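Local coordinates for protein AxyAgu115A (Amphibacillus xylanus NBRC 15112, PDB 6NPS) that probably hydrolyses glycosidic bonds as a GH115 alpha-glucuronidase, releasing glucuronic acid side groups from xylan-type hemicelluloses, at residues Glu95-Gln100 against Leu127-Glu132. The protein carries 3 engineered substitutions. Numbering follows the deposited sequence.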
ATOM      1  N   GLU A  95     -16.795  34.904 -46.780  1.00 36.35           N
ATOM      2  CA  GLU A  95     -15.624  35.199 -45.955  1.00 36.04           C
ATOM      3  C   GLU A  95     -14.328  35.198 -46.769  1.00 37.15           C
ATOM      4  O   GLU A  95     -13.313  34.639 -46.360  1.00 36.17           O
ATOM      5  CB  GLU A  95     -15.553  34.216 -44.782  1.00 36.99           C
ATOM      6  CG  GLU A  95     -16.842  34.254 -43.947  1.00 41.26           C
ATOM      7  CD  GLU A  95     -16.844  33.354 -42.701  1.00 46.82           C
ATOM      8  OE1 GLU A  95     -16.045  32.403 -42.601  1.00 47.23           O
ATOM      9  OE2 GLU A  95     -17.695  33.595 -41.816  1.00 51.47           O
ATOM     10  N   VAL A  96     -14.356  35.851 -47.931  1.00 36.08           N
ATOM     11  CA  VAL A  96     -13.172  35.961 -48.779  1.00 34.58           C
ATOM     12  C   VAL A  96     -12.738  37.430 -48.858  1.00 36.75           C
ATOM     13  O   VAL A  96     -13.567  38.341 -48.755  1.00 36.53           O
ATOM     14  CB  VAL A  96     -13.520  35.393 -50.189  1.00 41.60           C
ATOM     15  CG1 VAL A  96     -12.675  36.019 -51.267  1.00 48.74           C
ATOM     16  CG2 VAL A  96     -13.380  33.867 -50.199  1.00 41.13           C
ATOM     17  N   PHE A  97     -11.451  37.687 -49.129  1.00 39.45           N
ATOM     18  CA  PHE A  97     -11.066  39.073 -49.379  1.00 34.46           C
ATOM     19  C   PHE A  97     -10.060  39.153 -50.515  1.00 36.78           C
ATOM     20  O   PHE A  97      -9.415  38.167 -50.884  1.00 37.75           O
ATOM     21  CB  PHE A  97     -10.504  39.751 -48.110  1.00 32.00           C
ATOM     22  CG  PHE A  97      -9.293  39.078 -47.570  1.00 35.23           C
ATOM     23  CD1 PHE A  97      -8.030  39.431 -48.026  1.00 33.73           C
ATOM     24  CD2 PHE A  97      -9.408  38.079 -46.621  1.00 33.85           C
ATOM     25  CE1 PHE A  97      -6.891  38.796 -47.521  1.00 36.23           C
ATOM     26  CE2 PHE A  97      -8.287  37.448 -46.112  1.00 38.81           C
ATOM     27  CZ  PHE A  97      -7.023  37.809 -46.571  1.00 38.46           C
ATOM     28  N   LEU A  98      -9.974  40.349 -51.079  1.00 39.75           N
ATOM     29  CA  LEU A  98      -8.958  40.744 -52.042  1.00 35.56           C
ATOM     30  C   LEU A  98      -8.013  41.703 -51.340  1.00 39.90           C
ATOM     31  O   LEU A  98      -8.457  42.607 -50.622  1.00 42.41           O
ATOM     32  CB  LEU A  98      -9.613  41.423 -53.249  1.00 40.70           C
ATOM     33  CG  LEU A  98      -8.729  42.207 -54.219  1.00 45.67           C
ATOM     34  CD1 LEU A  98      -7.905  41.247 -55.109  1.00 48.01           C
ATOM     35  CD2 LEU A  98      -9.596  43.128 -55.064  1.00 51.60           C
ATOM     36  N   PHE A  99      -6.706  41.500 -51.539  1.00 37.32           N
ATOM     37  CA  PHE A  99      -5.661  42.257 -50.856  1.00 33.36           C
ATOM     38  C   PHE A  99      -4.716  42.646 -51.993  1.00 39.15           C
ATOM     39  O   PHE A  99      -3.966  41.802 -52.501  1.00 44.10           O
ATOM     40  CB  PHE A  99      -5.009  41.367 -49.787  1.00 32.31           C
ATOM     41  CG  PHE A  99      -4.010  42.050 -48.899  1.00 34.77           C
ATOM     42  CD1 PHE A  99      -4.392  42.525 -47.644  1.00 38.23           C
ATOM     43  CD2 PHE A  99      -2.667  42.128 -49.284  1.00 39.85           C
ATOM     44  CE1 PHE A  99      -3.455  43.108 -46.786  1.00 39.28           C
ATOM     45  CE2 PHE A  99      -1.703  42.714 -48.449  1.00 42.73           C
ATOM     46  CZ  PHE A  99      -2.105  43.208 -47.190  1.00 46.41           C
ATOM     47  N   GLN A 100      -4.789  43.893 -52.454  1.00 36.79           N
ATOM     48  CA  GLN A 100      -4.152  44.223 -53.717  1.00 40.82           C
ATOM     49  C   GLN A 100      -3.596  45.637 -53.673  1.00 42.76           C
ATOM     50  O   GLN A 100      -4.286  46.560 -53.228  1.00 46.91           O
ATOM     51  CB  GLN A 100      -5.153  44.088 -54.874  1.00 40.06           C
ATOM     52  CG  GLN A 100      -4.529  44.331 -56.213  1.00 42.06           C
ATOM     53  CD  GLN A 100      -5.510  44.140 -57.355  1.00 44.81           C
ATOM     54  OE1 GLN A 100      -6.697  43.913 -57.133  1.00 47.28           O
ATOM     55  NE2 GLN A 100      -5.014  44.248 -58.588  1.00 47.29           N
ATOM     56  N   LEU A 127      -8.415  42.879 -43.230  1.00 34.79           N
ATOM     57  CA  LEU A 127      -7.773  43.834 -42.329  1.00 37.37           C
ATOM     58  C   LEU A 127      -6.732  43.154 -41.447  1.00 37.63           C
ATOM     59  O   LEU A 127      -5.581  43.599 -41.365  1.00 38.05           O
ATOM     60  CB  LEU A 127      -8.830  44.533 -41.489  1.00 29.90           C
ATOM     61  CG  LEU A 127      -9.564  45.592 -42.315  1.00 35.31           C
ATOM     62  CD1 LEU A 127     -10.820  46.047 -41.590  1.00 33.46           C
ATOM     63  CD2 LEU A 127      -8.678  46.813 -42.663  1.00 35.78           C
ATOM     64  N   PHE A 128      -7.093  42.039 -40.815  1.00 33.71           N
ATOM     65  CA  PHE A 128      -6.106  41.365 -39.989  1.00 33.54           C
ATOM     66  C   PHE A 128      -5.000  40.725 -40.832  1.00 35.49           C
ATOM     67  O   PHE A 128      -3.911  40.463 -40.311  1.00 37.01           O
ATOM     68  CB  PHE A 128      -6.805  40.326 -39.119  1.00 33.87           C
ATOM     69  CG  PHE A 128      -7.552  40.920 -37.936  1.00 34.18           C
ATOM     70  CD1 PHE A 128      -7.029  42.011 -37.232  1.00 33.18           C
ATOM     71  CD2 PHE A 128      -8.769  40.379 -37.519  1.00 31.63           C
ATOM     72  CE1 PHE A 128      -7.694  42.532 -36.100  1.00 31.99           C
ATOM     73  CE2 PHE A 128      -9.438  40.894 -36.400  1.00 32.85           C
ATOM     74  CZ  PHE A 128      -8.890  41.965 -35.686  1.00 31.44           C
ATOM     75  N   HIS A 129      -5.243  40.469 -42.119  1.00 36.16           N
ATOM     76  CA  HIS A 129      -4.145  40.042 -42.991  1.00 34.32           C
ATOM     77  C   HIS A 129      -3.084  41.134 -43.088  1.00 35.89           C
ATOM     78  O   HIS A 129      -1.879  40.844 -43.081  1.00 40.25           O
ATOM     79  CB  HIS A 129      -4.688  39.678 -44.375  1.00 36.69           C
ATOM     80  CG  HIS A 129      -3.726  38.919 -45.228  1.00 41.95           C
ATOM     81  ND1 HIS A 129      -3.458  37.577 -45.045  1.00 42.36           N
ATOM     82  CD2 HIS A 129      -2.986  39.311 -46.297  1.00 44.38           C
ATOM     83  CE1 HIS A 129      -2.594  37.177 -45.964  1.00 46.99           C
ATOM     84  NE2 HIS A 129      -2.282  38.213 -46.726  1.00 43.24           N
ATOM     85  N   LEU A 130      -3.502  42.404 -43.155  1.00 34.87           N
ATOM     86  CA  LEU A 130      -2.510  43.477 -43.100  1.00 36.10           C
ATOM     87  C   LEU A 130      -1.711  43.388 -41.806  1.00 37.74           C
ATOM     88  O   LEU A 130      -0.471  43.448 -41.811  1.00 35.65           O
ATOM     89  CB  LEU A 130      -3.194  44.845 -43.220  1.00 31.59           C
ATOM     90  CG  LEU A 130      -2.279  46.048 -42.913  1.00 36.59           C
ATOM     91  CD1 LEU A 130      -0.950  46.014 -43.747  1.00 38.83           C
ATOM     92  CD2 LEU A 130      -3.031  47.395 -43.143  1.00 36.17           C
ATOM     93  N   SER A 131      -2.419  43.198 -40.687  1.00 37.47           N
ATOM     94  CA  SER A 131      -1.779  43.024 -39.380  1.00 34.29           C
ATOM     95  C   SER A 131      -0.747  41.899 -39.396  1.00 32.35           C
ATOM     96  O   SER A 131       0.386  42.060 -38.899  1.00 34.85           O
ATOM     97  CB  SER A 131      -2.893  42.755 -38.363  1.00 41.98           C
ATOM     98  OG  SER A 131      -2.532  43.238 -37.100  1.00 59.39           O
ATOM     99  N   GLU A 132      -1.106  40.788 -40.040  1.00 35.10           N
ATOM    100  CA  GLU A 132      -0.210  39.637 -40.170  1.00 42.71           C
ATOM    101  C   GLU A 132       1.054  39.965 -40.977  1.00 39.56           C
ATOM    102  O   GLU A 132       2.155  39.570 -40.594  1.00 36.97           O
ATOM    103  CB  GLU A 132      -0.946  38.456 -40.805  1.00 58.38           C
ATOM    104  CG  GLU A 132      -0.082  37.220 -41.001  1.00 80.33           C
ATOM    105  CD  GLU A 132      -0.819  36.102 -41.713  1.00 97.69           C
ATOM    106  OE1 GLU A 132      -2.063  36.055 -41.620  1.00102.16           O
ATOM    107  OE2 GLU A 132      -0.153  35.269 -42.363  1.00103.97           O
TER
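H129 of helix 120-133 meets F99 and F97 of strand 97-106 in an aromatic cluster where the helix packs on one face of a four-stranded mixed sheet near the chain's N-terminus. Strand 97-100 and helix 127-132 pass 9.7 Å apart at 44°, a spacing that large flat side chains fill well. F97 and F99, alternate residues of the strand, both point to the helix, and their apolar rings suit this buried interface. H129 brings its edge to the face of F99 in a T-shaped pair, planes at 80°, with CD2 of H129 over the ring's centre, 3.8 Å from CD1 of F99. The imidazole gets there because its CG lies anti to the backbone N (chi1 -166°), reaching out from the helix to the sheet. F97 meets H129 differently: the rings are oblique, and CZ of F97 lies 3.7 Å from CB of H129, with CE1 over one face of the imidazole. Histidine suits this place, flat enough to offer an edge to F99 and a face to F97 yet polar enough for a partly exposed site; Y161 of strand 160-162 meets its ring nearly parallel. Cutting F99 back to an alanine is likely to leave the edge of H129 without an aromatic face and to open a gap beside CB of L130. L130, a buried aliphatic residue also touching L113 and I115 of strand 109-117, sets its CB at the F99 ring's edge, in plane and 4.0 Å from CE1.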